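Side-chain contacts in putative uncharacterized protein (Wolbachia pipientis, PDB 3F4S), which is a DsbA-type, thioredoxin-fold oxidoreductase that probably introduces disulfide bonds into exported proteins: residues K32-P37 with D103-N108; N60-I65 with M75-R80; F112-S117 with L129-A134; S161-I164 with G168-A171; P173-K178 with K200-V205. The protein carries 1 engineered substitution. All blocks are in the same frame, centred on the assembly; numbering follows the deposited sequence. Where two conformers were deposited one is given.

Contact 1 (K32-P37 with D103-N108); sequences KLLGDP and DYFNFN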
# COMPACT_ATOMS: atom_id res chain seq x y z
N LYS A 32 -1.84 -8.30 -1.36
CA LYS A 32 -2.52 -8.29 -0.08
C LYS A 32 -3.70 -7.33 -0.22
O LYS A 32 -3.53 -6.18 -0.61
CB LYS A 32 -1.57 -7.82 1.01
CG LYS A 32 -0.30 -8.65 1.12
CD LYS A 32 -0.59 -10.07 1.58
CE LYS A 32 -1.18 -10.09 2.98
NZ LYS A 32 -1.33 -11.49 3.50
N LEU A 33 -4.90 -7.82 0.09
CA LEU A 33 -6.12 -7.06 -0.13
C LEU A 33 -6.70 -6.51 1.16
O LEU A 33 -6.57 -7.12 2.23
CB LEU A 33 -7.17 -7.92 -0.83
CG LEU A 33 -6.69 -8.70 -2.05
CD1 LEU A 33 -7.85 -9.47 -2.68
CD2 LEU A 33 -6.03 -7.79 -3.06
N LEU A 34 -7.34 -5.34 1.07
CA LEU A 34 -8.10 -4.81 2.19
C LEU A 34 -9.49 -4.42 1.70
O LEU A 34 -9.63 -3.62 0.77
CB LEU A 34 -7.40 -3.59 2.81
CG LEU A 34 -7.96 -3.11 4.16
CD1 LEU A 34 -7.79 -4.18 5.24
CD2 LEU A 34 -7.31 -1.81 4.59
N GLY A 35 -10.52 -5.00 2.31
CA GLY A 35 -11.88 -4.74 1.88
C GLY A 35 -12.41 -5.86 1.01
O GLY A 35 -11.78 -6.92 0.88
N ASP A 36 -13.57 -5.63 0.40
CA ASP A 36 -14.25 -6.64 -0.41
C ASP A 36 -13.59 -6.81 -1.77
O ASP A 36 -13.51 -5.85 -2.55
CB ASP A 36 -15.72 -6.25 -0.59
CG ASP A 36 -16.54 -7.32 -1.28
OD1 ASP A 36 -15.96 -8.30 -1.80
OD2 ASP A 36 -17.78 -7.19 -1.30
N PRO A 37 -13.11 -8.02 -2.07
CA PRO A 37 -12.50 -8.31 -3.38
C PRO A 37 -13.43 -7.97 -4.55
O PRO A 37 -12.95 -7.73 -5.66
CB PRO A 37 -12.27 -9.82 -3.33
CG PRO A 37 -12.15 -10.13 -1.87
CD PRO A 37 -13.08 -9.19 -1.17
N ASP A 103 -4.08 -7.58 10.02
CA ASP A 103 -2.76 -7.56 10.66
C ASP A 103 -1.70 -6.93 9.75
O ASP A 103 -0.84 -6.17 10.21
CB ASP A 103 -2.31 -8.98 11.04
CG ASP A 103 -3.15 -9.59 12.15
OD1 ASP A 103 -3.93 -8.86 12.80
OD2 ASP A 103 -3.02 -10.80 12.39
N TYR A 104 -1.76 -7.25 8.47
CA TYR A 104 -0.84 -6.71 7.48
C TYR A 104 -0.99 -5.20 7.35
O TYR A 104 -0.01 -4.45 7.45
CB TYR A 104 -1.10 -7.37 6.13
CG TYR A 104 -0.14 -6.98 5.04
CD1 TYR A 104 1.10 -7.61 4.94
CD2 TYR A 104 -0.46 -6.00 4.11
CE1 TYR A 104 1.99 -7.27 3.95
CE2 TYR A 104 0.43 -5.67 3.09
CZ TYR A 104 1.66 -6.31 3.03
OH TYR A 104 2.56 -5.99 2.05
N PHE A 105 -2.22 -4.76 7.14
CA PHE A 105 -2.52 -3.34 7.07
C PHE A 105 -2.09 -2.62 8.35
O PHE A 105 -1.50 -1.53 8.29
CB PHE A 105 -4.02 -3.11 6.83
CG PHE A 105 -4.44 -1.67 6.95
CD1 PHE A 105 -4.15 -0.77 5.93
CD2 PHE A 105 -5.11 -1.21 8.07
CE1 PHE A 105 -4.52 0.57 6.04
CE2 PHE A 105 -5.49 0.13 8.18
CZ PHE A 105 -5.19 1.02 7.16
N ASN A 106 -2.35 -3.23 9.50
CA ASN A 106 -2.01 -2.63 10.79
C ASN A 106 -0.51 -2.52 11.00
O ASN A 106 -0.02 -1.59 11.65
CB ASN A 106 -2.68 -3.37 11.95
CG ASN A 106 -4.12 -2.95 12.15
OD1 ASN A 106 -4.54 -1.88 11.69
ND2 ASN A 106 -4.90 -3.79 12.82
N PHE A 107 0.24 -3.48 10.46
CA PHE A 107 1.69 -3.39 10.54
C PHE A 107 2.19 -2.19 9.74
O PHE A 107 2.95 -1.35 10.25
CB PHE A 107 2.38 -4.67 10.05
CG PHE A 107 3.87 -4.51 9.92
CD1 PHE A 107 4.70 -4.67 11.03
CD2 PHE A 107 4.43 -4.11 8.71
CE1 PHE A 107 6.07 -4.49 10.92
CE2 PHE A 107 5.80 -3.92 8.59
CZ PHE A 107 6.62 -4.11 9.70
N ASN A 108 1.78 -2.10 8.48
CA ASN A 108 2.19 -0.96 7.66
C ASN A 108 1.79 0.37 8.28
O ASN A 108 2.57 1.32 8.29
CB ASN A 108 1.68 -1.10 6.22
CG ASN A 108 2.33 -2.25 5.49
OD1 ASN A 108 3.51 -2.53 5.69
ND2 ASN A 108 1.56 -2.95 4.67
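Lys32 and Leu34 each lay aliphatic carbons over the face of an aromatic ring, Tyr104 and Phe105 respectively, and these two CH-pi contacts dominate the meeting of 32-37 with 103-108. In the first, Lys32 CG sits 3.7 Å from the centroid of the Tyr104 ring and 16° off its normal. Lys32 CB comes within 3.6 Å of Tyr104 CE2, and at the other end of the same face Lys32 CE lies 3.9 Å from Tyr104 CG. Bends at both chi2 (-67°) and chi3 (-63°) fold the lysine back across the ring, so that three of its carbons share one face. The second contact is simpler, a single methyl on a ring: Leu34 CD2 stands 3.8 Å from the centroid of Phe105, displaced toward the rim, with Phe105 CD1 as its closest atom at 3.6 Å.

The pairing joins two parts of a DsbA fold. Strand 33-34 forms one edge of the thioredoxin-type sheet, its Leu34 backbone bonded to Tyr77 of strand 75-81, whereas helix 101-113 belongs to the helical insertion that distinguishes DsbA proteins from thioredoxin itself. Leu34 is further enclosed by Lys66 and Ile70 of helix 62-70.

Polar interactions run alongside the interface, and no hydrogen bond links the two segments. The ammonium NZ of Lys32, carried past the ring, binds the backbone O of Glu99, while Tyr104 OH makes a weak hydrogen bond to Ser95 OG.

Contact 2 (N60-I65 with M75-R80); sequences NVFPKI and MLYIFR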
# COMPACT_ATOMS: atom_id res chain seq x y z
N ASN A 60 -3.38 11.12 8.56
CA ASN A 60 -4.43 12.14 8.57
C ASN A 60 -5.53 12.05 7.53
O ASN A 60 -6.58 12.68 7.68
CB ASN A 60 -3.79 13.51 8.52
CG ASN A 60 -2.90 13.76 9.72
OD1 ASN A 60 -3.24 13.39 10.85
ND2 ASN A 60 -1.76 14.37 9.49
N VAL A 61 -5.31 11.27 6.48
CA VAL A 61 -6.28 11.18 5.41
C VAL A 61 -6.80 9.76 5.24
O VAL A 61 -8.00 9.54 5.14
CB VAL A 61 -5.71 11.67 4.07
CG1 VAL A 61 -6.80 11.63 3.00
CG2 VAL A 61 -5.15 13.09 4.21
N PHE A 62 -5.89 8.80 5.20
CA PHE A 62 -6.31 7.43 4.94
C PHE A 62 -7.35 6.84 5.89
O PHE A 62 -8.24 6.12 5.43
CB PHE A 62 -5.12 6.47 4.79
CG PHE A 62 -5.50 5.19 4.10
CD1 PHE A 62 -5.60 5.15 2.72
CD2 PHE A 62 -5.79 4.06 4.84
CE1 PHE A 62 -5.98 3.99 2.08
CE2 PHE A 62 -6.17 2.88 4.20
CZ PHE A 62 -6.26 2.85 2.81
N PRO A 63 -7.25 7.12 7.20
CA PRO A 63 -8.26 6.53 8.09
C PRO A 63 -9.69 6.88 7.66
O PRO A 63 -10.58 6.02 7.76
CB PRO A 63 -7.92 7.15 9.45
CG PRO A 63 -6.43 7.44 9.36
CD PRO A 63 -6.21 7.85 7.94
N LYS A 64 -9.90 8.10 7.18
CA LYS A 64 -11.24 8.52 6.75
C LYS A 64 -11.62 7.85 5.43
O LYS A 64 -12.79 7.53 5.21
CB LYS A 64 -11.32 10.05 6.61
CG LYS A 64 -11.45 10.79 7.94
N ILE A 65 -10.64 7.65 4.55
CA ILE A 65 -10.88 6.91 3.32
C ILE A 65 -11.31 5.48 3.65
O ILE A 65 -12.26 4.94 3.07
CB ILE A 65 -9.63 6.91 2.40
CG1 ILE A 65 -9.37 8.31 1.85
CG2 ILE A 65 -9.81 5.90 1.27
CD1 ILE A 65 -8.12 8.41 1.00
N MET A 75 -15.01 0.04 -1.93
CA MET A 75 -13.70 0.07 -2.58
C MET A 75 -12.76 -0.99 -2.03
O MET A 75 -12.66 -1.18 -0.81
CB MET A 75 -13.07 1.46 -2.40
CG MET A 75 -11.74 1.66 -3.12
SD MET A 75 -11.17 3.37 -3.02
CE MET A 75 -10.43 3.38 -1.38
N LEU A 76 -12.09 -1.68 -2.94
CA LEU A 76 -11.03 -2.63 -2.61
C LEU A 76 -9.69 -1.90 -2.61
O LEU A 76 -9.37 -1.18 -3.55
CB LEU A 76 -10.99 -3.76 -3.65
CG LEU A 76 -9.83 -4.75 -3.58
CD1 LEU A 76 -9.83 -5.47 -2.24
CD2 LEU A 76 -9.89 -5.76 -4.73
N TYR A 77 -8.91 -2.08 -1.55
CA TYR A 77 -7.63 -1.38 -1.40
C TYR A 77 -6.46 -2.35 -1.47
O TYR A 77 -6.39 -3.33 -0.72
CB TYR A 77 -7.61 -0.62 -0.07
CG TYR A 77 -6.29 0.00 0.31
CD1 TYR A 77 -5.82 1.14 -0.34
CD2 TYR A 77 -5.53 -0.52 1.35
CE1 TYR A 77 -4.62 1.73 0.03
CE2 TYR A 77 -4.32 0.05 1.72
CZ TYR A 77 -3.87 1.18 1.06
OH TYR A 77 -2.68 1.76 1.44
N ILE A 78 -5.52 -2.06 -2.38
CA ILE A 78 -4.33 -2.88 -2.55
C ILE A 78 -3.09 -2.02 -2.39
O ILE A 78 -2.79 -1.17 -3.24
CB ILE A 78 -4.30 -3.54 -3.94
CG1 ILE A 78 -5.53 -4.42 -4.13
CG2 ILE A 78 -3.01 -4.34 -4.11
CD1 ILE A 78 -5.57 -5.17 -5.46
N PHE A 79 -2.36 -2.25 -1.30
CA PHE A 79 -1.12 -1.53 -1.03
C PHE A 79 0.04 -2.35 -1.58
O PHE A 79 0.14 -3.55 -1.31
CB PHE A 79 -0.93 -1.35 0.48
CG PHE A 79 0.30 -0.57 0.85
CD1 PHE A 79 0.38 0.79 0.59
CD2 PHE A 79 1.38 -1.20 1.45
CE1 PHE A 79 1.51 1.51 0.92
CE2 PHE A 79 2.52 -0.48 1.79
CZ PHE A 79 2.59 0.88 1.52
N ARG A 80 0.91 -1.69 -2.34
CA ARG A 80 2.11 -2.34 -2.88
C ARG A 80 3.34 -1.58 -2.42
O ARG A 80 3.38 -0.34 -2.43
CB ARG A 80 2.05 -2.42 -4.41
CG ARG A 80 0.99 -3.40 -4.91
CD ARG A 80 0.88 -3.42 -6.43
NE ARG A 80 -0.23 -4.27 -6.86
CZ ARG A 80 -0.77 -4.24 -8.07
NH1 ARG A 80 -0.29 -3.39 -8.98
NH2 ARG A 80 -1.77 -5.05 -8.38
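Phe62 buries the most surface in this contact, driving the outer end of its ring onto the face of Tyr77. Phe62 CZ stands 3.3 Å above the plane of the tyrosine, over its centre, and Phe62 CE1 approaches Tyr77 CE1 to 3.3 Å, a tight fit for two carbons. The side chains come from opposite directions and their planes are inclined at 48°, with centroids 4.5 Å apart, an oblique pairing intermediate between the standard stacked and T-shaped forms.

Tyr77 is the second residue of the group. Its CG is anti to the backbone N (chi1 172°), which stands the ring up from the strand and presents a face to the incoming phenylalanine. Beyond the ring, Tyr77 OH hydrogen-bonds to Glu45 OE1, a polar tie that holds the outer end of the ring in position. Glu45 lies on strand 41-47, the parallel neighbour of strand 75-81. Helix 62-70 is part of the connection between those two strands, so this is helix-on-sheet packing within the beta-alpha-beta unit of the thioredoxin fold.

Met75, two residues before Tyr77 on the same side of the strand, continues the apolar surface. Its chain runs extended to the sulfur and turns at chi3 (81°), which brings CE to 3.7 Å from Ile65 CG2, one helical turn beyond Phe62. Ile206 of helix 199-216 also touches Met75, while Ile70 packs against both Phe62 and Tyr77.

Contact 3 (F112-S117 with L129-A134); sequences FNSIDS and LQRIAA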
# COMPACT_ATOMS: atom_id res chain seq x y z
N PHE A 112 4.27 3.52 9.29
CA PHE A 112 3.98 4.90 8.89
C PHE A 112 3.85 5.82 10.12
O PHE A 112 4.45 6.90 10.17
CB PHE A 112 2.67 4.99 8.11
CG PHE A 112 2.77 4.61 6.65
CD1 PHE A 112 3.70 5.21 5.81
CD2 PHE A 112 1.87 3.71 6.12
CE1 PHE A 112 3.74 4.88 4.45
CE2 PHE A 112 1.90 3.37 4.77
CZ PHE A 112 2.84 3.95 3.93
N ASN A 113 3.07 5.37 11.11
CA ASN A 113 2.79 6.15 12.31
C ASN A 113 4.04 6.48 13.11
O ASN A 113 4.08 7.48 13.83
CB ASN A 113 1.81 5.41 13.21
CG ASN A 113 0.38 5.59 12.78
OD1 ASN A 113 0.06 6.47 11.99
ND2 ASN A 113 -0.51 4.74 13.30
N SER A 114 5.05 5.63 13.00
CA SER A 114 6.22 5.75 13.87
C SER A 114 7.42 6.37 13.17
O SER A 114 8.55 6.29 13.65
CB SER A 114 6.58 4.38 14.45
OG SER A 114 5.49 3.85 15.18
N ILE A 115 7.18 7.02 12.03
CA ILE A 115 8.27 7.53 11.20
C ILE A 115 9.30 8.37 11.97
O ILE A 115 10.50 8.28 11.69
CB ILE A 115 7.73 8.32 9.97
CG1 ILE A 115 8.85 8.64 8.99
CG2 ILE A 115 7.01 9.58 10.41
CD1 ILE A 115 8.35 9.15 7.66
N ASP A 116 8.86 9.18 12.94
CA ASP A 116 9.78 10.01 13.74
C ASP A 116 10.75 9.18 14.59
O ASP A 116 11.71 9.73 15.15
CB ASP A 116 9.03 10.96 14.68
CG ASP A 116 8.28 12.07 13.96
OD1 ASP A 116 8.26 12.12 12.71
OD2 ASP A 116 7.69 12.90 14.67
N SER A 117 10.50 7.88 14.70
CA SER A 117 11.26 7.06 15.64
C SER A 117 12.40 6.24 15.03
O SER A 117 13.11 5.54 15.75
CB SER A 117 10.33 6.13 16.42
OG SER A 117 9.47 6.87 17.27
N LEU A 129 11.63 -1.44 14.23
CA LEU A 129 10.96 -2.69 13.84
C LEU A 129 10.92 -3.70 15.00
O LEU A 129 9.96 -4.44 15.14
CB LEU A 129 11.59 -3.30 12.58
CG LEU A 129 11.56 -2.44 11.31
CD1 LEU A 129 12.11 -3.21 10.11
CD2 LEU A 129 10.17 -1.89 11.02
N GLN A 130 11.98 -3.74 15.82
CA GLN A 130 11.97 -4.60 17.01
C GLN A 130 10.83 -4.18 17.94
O GLN A 130 10.16 -5.03 18.52
CB GLN A 130 13.29 -4.52 17.77
CG GLN A 130 14.52 -4.96 16.98
CD GLN A 130 15.81 -4.85 17.78
OE1 GLN A 130 15.79 -4.56 18.98
NE2 GLN A 130 16.93 -5.11 17.13
N ARG A 131 10.62 -2.88 18.07
CA ARG A 131 9.57 -2.37 18.93
C ARG A 131 8.19 -2.74 18.39
O ARG A 131 7.32 -3.23 19.13
CB ARG A 131 9.69 -0.85 19.11
CG ARG A 131 8.58 -0.24 19.96
CD ARG A 131 7.66 0.61 19.12
NE ARG A 131 8.24 1.93 18.89
CZ ARG A 131 7.64 2.92 18.23
NH1 ARG A 131 6.43 2.75 17.70
NH2 ARG A 131 8.26 4.08 18.10
N ILE A 132 8.00 -2.54 17.10
CA ILE A 132 6.72 -2.87 16.49
C ILE A 132 6.44 -4.37 16.56
O ILE A 132 5.32 -4.79 16.82
CB ILE A 132 6.65 -2.35 15.04
CG1 ILE A 132 6.61 -0.81 15.06
CG2 ILE A 132 5.44 -2.94 14.33
CD1 ILE A 132 6.67 -0.15 13.68
N ALA A 133 7.48 -5.17 16.33
CA ALA A 133 7.37 -6.62 16.44
C ALA A 133 6.96 -7.03 17.86
O ALA A 133 6.07 -7.86 18.04
CB ALA A 133 8.69 -7.27 16.06
N ALA A 134 7.60 -6.45 18.86
CA ALA A 134 7.27 -6.79 20.24
C ALA A 134 5.82 -6.42 20.56
O ALA A 134 5.08 -7.21 21.16
CB ALA A 134 8.22 -6.11 21.21
O HOH W 1 6.11 6.02 17.67
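Arg131 leaves its helix with CG anti to the backbone N, then turns sharply at chi2 (-111°) and chi3 (-80°), and these bends bring its guanidinium over to Ser114 and Ser117. In the Ser114 conformer described here, OG lies beside its own backbone N and anti to the carbonyl carbon, where it accepts a hydrogen bond from Arg131 NH1 at 2.9 Å. The bond is neither straight nor flat: the N-H...O angle is 134°, and the oxygen is tilted out of the guanidinium plane. Because Ser114 was deposited in two conformers, this bond describes one state of the contact.

The other terminal nitrogen, NH2, faces Ser117, whose OG lies at the guanidinium edge, in its plane and 3.2 Å from NH2. Ser117 CB is almost as near to Arg131 NH2, at 3.4 Å. A water accepts from Arg131 NH2 at 2.9 Å and donates weakly to Ser114 OG over 3.4 Å, adding an indirect path beside the direct bond. Apolar contact is slight: Ile132 CD1 lies 4.4 Å from Ser114 OG.

Both helices, 101-113 and 127-135, belong to the helical insertion of the DsbA fold, and Ser114 marks the place where the first of them ends. Its OG also bonds to Ala110 O, one turn back, so the hydroxyl spans its own helix terminus and the arginine. The guanidinium meets neutral acceptors here, a serine hydroxyl and a water, with no carboxylate from either segment, which implies a modest and probably adjustable link rather than a rigid one.

Contact 4 (S161-I164 with G168-A171); sequences SLAI and GITA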
# COMPACT_ATOMS: atom_id res chain seq x y z
N SER A 161 10.59 -2.83 -9.38
CA SER A 161 11.18 -2.52 -10.68
C SER A 161 10.15 -2.67 -11.81
O SER A 161 10.17 -1.92 -12.79
CB SER A 161 12.45 -3.35 -10.95
OG SER A 161 12.17 -4.73 -11.02
N LEU A 162 9.24 -3.62 -11.65
CA LEU A 162 8.14 -3.81 -12.59
C LEU A 162 7.25 -2.56 -12.67
O LEU A 162 6.86 -2.12 -13.76
CB LEU A 162 7.32 -5.04 -12.18
CG LEU A 162 6.20 -5.55 -13.08
CD1 LEU A 162 6.70 -5.86 -14.48
CD2 LEU A 162 5.56 -6.78 -12.44
N ALA A 163 6.95 -1.99 -11.51
CA ALA A 163 6.15 -0.76 -11.44
C ALA A 163 6.89 0.42 -12.08
O ALA A 163 6.28 1.24 -12.77
CB ALA A 163 5.78 -0.45 -9.99
N ILE A 164 8.19 0.50 -11.85
CA ILE A 164 9.01 1.56 -12.44
C ILE A 164 8.98 1.46 -13.96
O ILE A 164 8.83 2.46 -14.67
CB ILE A 164 10.47 1.48 -11.96
CG1 ILE A 164 10.57 1.92 -10.50
CG2 ILE A 164 11.37 2.34 -12.85
CD1 ILE A 164 11.91 1.59 -9.84
N GLY A 168 5.81 3.76 -14.82
CA GLY A 168 6.54 5.02 -14.82
C GLY A 168 6.65 5.70 -13.46
O GLY A 168 6.71 6.92 -13.38
N ILE A 169 6.69 4.91 -12.40
CA ILE A 169 6.75 5.48 -11.06
C ILE A 169 8.15 5.98 -10.71
O ILE A 169 9.13 5.24 -10.79
CB ILE A 169 6.27 4.48 -9.99
CG1 ILE A 169 4.85 4.03 -10.30
CG2 ILE A 169 6.35 5.10 -8.60
CD1 ILE A 169 4.24 3.14 -9.24
N THR A 170 8.23 7.26 -10.34
CA THR A 170 9.49 7.83 -9.89
C THR A 170 9.38 8.28 -8.44
O THR A 170 10.16 7.85 -7.58
CB THR A 170 9.93 9.01 -10.77
OG1 THR A 170 8.94 10.05 -10.72
CG2 THR A 170 10.10 8.56 -12.22
N ALA A 171 8.38 9.11 -8.16
CA ALA A 171 8.15 9.59 -6.80
C ALA A 171 6.95 8.91 -6.17
O ALA A 171 6.06 8.43 -6.87
CB ALA A 171 7.95 11.09 -6.80
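Ile169 reaches back along the helix it follows and places its CD1 4.0 Å from Ala163 CB. The arrangement is a glycine-terminated helix end: helix 150-167 stops at Gly168, whose positive phi (67°) breaks the helical path and swings the chain into the loop that leads to the cis-proline Pro173, a hallmark of thioredoxin-fold oxidoreductases. The reversal brings Ile169 alongside the last turns of the helix, with its CA 4.7 Å from that of Ile164.

Side-chain torsions complete what the turn begins. Ile169 CG1 lies beside the backbone N, and the chain then extends (chi2 -175°), which carries CD1 past the carbonyl of Ala163 to the alanine methyl; Ile169 CG1 itself is 4.0 Å from Ala163 O. Tyr46 of strand 41-47 touches both Ala163 and Ile169, so this apolar pair faces the central sheet. Phe82 packs against Ile169 and also against Ile164.

Ile164 takes part differently. Its CB is directed away from 168-171, yet CG1 comes within 3.6 Å of Ile169 O. The backbone of Ile164 supplies the polar link: Gly168 N donates to Ile164 O over 3.3 Å, a weak bond, bent to 127°, of the i to i-4 kind at the point where the chain leaves the helix. The same oxygen, Ile164 O, also receives a CA-H...O contact from Gly168 CA at 3.4 Å.

Contact 5 (P173-K178 with K200-V205); sequences PIFFIK and KYFTNV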
# COMPACT_ATOMS: atom_id res chain seq x y z
N PRO A 173 3.97 9.14 -2.77
CA PRO A 173 3.12 8.00 -3.16
C PRO A 173 2.45 8.17 -4.53
O PRO A 173 2.35 9.27 -5.06
CB PRO A 173 2.06 8.00 -2.07
CG PRO A 173 1.90 9.46 -1.73
CD PRO A 173 3.25 10.09 -1.90
N ILE A 174 1.99 7.05 -5.08
CA ILE A 174 1.20 7.06 -6.29
C ILE A 174 -0.04 6.21 -6.05
O ILE A 174 0.04 5.15 -5.41
CB ILE A 174 1.98 6.48 -7.48
CG1 ILE A 174 3.12 7.42 -7.89
CG2 ILE A 174 1.05 6.24 -8.66
CD1 ILE A 174 2.65 8.67 -8.61
N PHE A 175 -1.18 6.68 -6.55
CA PHE A 175 -2.45 5.96 -6.41
C PHE A 175 -3.08 5.74 -7.77
O PHE A 175 -3.11 6.63 -8.61
CB PHE A 175 -3.44 6.78 -5.57
CG PHE A 175 -2.91 7.17 -4.22
CD1 PHE A 175 -3.16 6.38 -3.11
CD2 PHE A 175 -2.15 8.32 -4.07
CE1 PHE A 175 -2.67 6.73 -1.87
CE2 PHE A 175 -1.66 8.68 -2.82
CZ PHE A 175 -1.92 7.88 -1.72
N PHE A 176 -3.59 4.53 -7.98
CA PHE A 176 -4.39 4.25 -9.16
C PHE A 176 -5.79 3.93 -8.67
O PHE A 176 -5.97 3.02 -7.86
CB PHE A 176 -3.79 3.10 -9.96
CG PHE A 176 -2.42 3.38 -10.49
CD1 PHE A 176 -2.24 4.05 -11.69
CD2 PHE A 176 -1.29 3.00 -9.78
CE1 PHE A 176 -0.98 4.31 -12.18
CE2 PHE A 176 -0.02 3.26 -10.25
CZ PHE A 176 0.14 3.92 -11.46
N ILE A 177 -6.76 4.69 -9.16
CA ILE A 177 -8.15 4.51 -8.75
C ILE A 177 -9.02 4.29 -9.98
O ILE A 177 -9.08 5.14 -10.88
CB ILE A 177 -8.66 5.73 -7.95
CG1 ILE A 177 -7.70 6.06 -6.81
CG2 ILE A 177 -10.07 5.45 -7.42
CD1 ILE A 177 -7.99 7.38 -6.12
N LYS A 178 -9.70 3.15 -10.03
CA LYS A 178 -10.41 2.74 -11.22
C LYS A 178 -11.54 1.79 -10.87
O LYS A 178 -11.65 1.34 -9.72
CB LYS A 178 -9.44 2.06 -12.21
CG LYS A 178 -8.84 0.77 -11.67
CD LYS A 178 -7.73 0.23 -12.56
CE LYS A 178 -8.23 -0.07 -13.97
NZ LYS A 178 -9.36 -1.04 -13.99
N LYS A 200 -10.85 15.60 0.66
CA LYS A 200 -11.86 16.03 -0.32
C LYS A 200 -11.46 15.70 -1.76
O LYS A 200 -12.32 15.43 -2.60
CB LYS A 200 -12.16 17.53 -0.17
CG LYS A 200 -13.32 18.01 -1.03
N TYR A 201 -10.16 15.72 -2.04
CA TYR A 201 -9.68 15.32 -3.37
C TYR A 201 -10.08 13.88 -3.66
O TYR A 201 -10.63 13.58 -4.72
CB TYR A 201 -8.17 15.48 -3.47
CG TYR A 201 -7.59 15.00 -4.78
CD1 TYR A 201 -7.42 15.88 -5.85
CD2 TYR A 201 -7.23 13.67 -4.97
CE1 TYR A 201 -6.89 15.46 -7.05
CE2 TYR A 201 -6.70 13.24 -6.17
CZ TYR A 201 -6.54 14.13 -7.21
OH TYR A 201 -6.00 13.72 -8.41
N PHE A 202 -9.80 12.99 -2.72
CA PHE A 202 -10.14 11.58 -2.89
C PHE A 202 -11.65 11.31 -2.86
O PHE A 202 -12.15 10.46 -3.62
CB PHE A 202 -9.42 10.70 -1.87
CG PHE A 202 -7.98 10.45 -2.20
CD1 PHE A 202 -7.64 9.66 -3.28
CD2 PHE A 202 -6.97 11.02 -1.44
CE1 PHE A 202 -6.31 9.42 -3.59
CE2 PHE A 202 -5.64 10.79 -1.74
CZ PHE A 202 -5.31 9.99 -2.82
N THR A 203 -12.39 12.00 -2.00
CA THR A 203 -13.83 11.78 -1.95
C THR A 203 -14.47 12.18 -3.28
O THR A 203 -15.38 11.52 -3.77
CB THR A 203 -14.54 12.50 -0.78
OG1 THR A 203 -14.34 13.91 -0.88
CG2 THR A 203 -14.00 12.01 0.56
N ASN A 204 -13.98 13.27 -3.87
CA ASN A 204 -14.47 13.73 -5.17
C ASN A 204 -14.22 12.69 -6.26
O ASN A 204 -15.13 12.35 -7.02
CB ASN A 204 -13.79 15.05 -5.54
CG ASN A 204 -14.24 15.58 -6.89
OD1 ASN A 204 -13.43 15.77 -7.79
ND2 ASN A 204 -15.54 15.81 -7.04
N VAL A 205 -12.99 12.20 -6.33
CA VAL A 205 -12.60 11.20 -7.32
C VAL A 205 -13.40 9.91 -7.13
O VAL A 205 -13.97 9.37 -8.08
CB VAL A 205 -11.08 10.89 -7.25
CG1 VAL A 205 -10.75 9.62 -8.02
CG2 VAL A 205 -10.26 12.07 -7.76
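Phe202, backed on one ring face by CD2 of the preceding Tyr201, is the first residue of the helical segment to meet the strand, and it does so with the edge of its ring. CZ leads, standing 3.7 Å above the plane of the Phe175 ring and over its centre, with Phe175 CD2 the nearest carbon at 3.8 Å. The rings are 5.0 Å apart between centroids and their planes meet at 72°, a T-shaped pair in which Phe175 offers the face. Phe202 CG lies beside its backbone N (chi1 -77°), a setting that sends the ring outward from the helix to the sheet. The same edge serves a second partner: Ile177 CD1 lies in the plane of the Phe202 ring, 3.7 Å from Phe202 CD1 and as close to CE1.

Strand 174-179 is the thioredoxin-fold strand that follows the cis-proline Pro173, and helix 199-216 is the C-terminal helix packed over the sheet. The short helical and strand segments run at 29° to one another in the same general direction, their axes 10.9 Å apart. Phe57 of helix 52-60, the helix that carries Cys54 of the Cys51-Cys54 disulfide, meets both Phe175 and Phe202, linking this aromatic pair to the neighbourhood of the probable redox centre.

Farther along the helix comes Val205, whose CG1 reaches Ile177 CD1 at 4.0 Å. The isoleucine, its chain extended at chi2, thus pushes one methyl between the Phe202 edge and the valine. His193 of strand 192-194 touches both Ile177 and Val205.

How the contacts relate
Contact 2 is the hub of the group. Its centre lies 9 Å from that of contact 1 and 10 Å from that of contact 5, and it touches both: Phe62 CE2 comes within 3.4 Å of Phe105 CE1, and Ile65 CD1 within 3.8 Å of Phe202 CD2. All three reach the same sheet. Contact 3, confined to the helical insertion, joins contact 1 through Phe107 and Ile132 and contact 2 through Phe79 and Phe112. Phe112 also touches Cys54 of the Cys51-Cys54 disulfide, probably the redox-active pair, as in other DsbA proteins. Contacts 3 and 4 each lie about 20 Å from contact 2 between centres. Contact 4 meets contact 5 where Ile169 CG2 lies 4.0 Å from Ile174 CG1, beside Pro173.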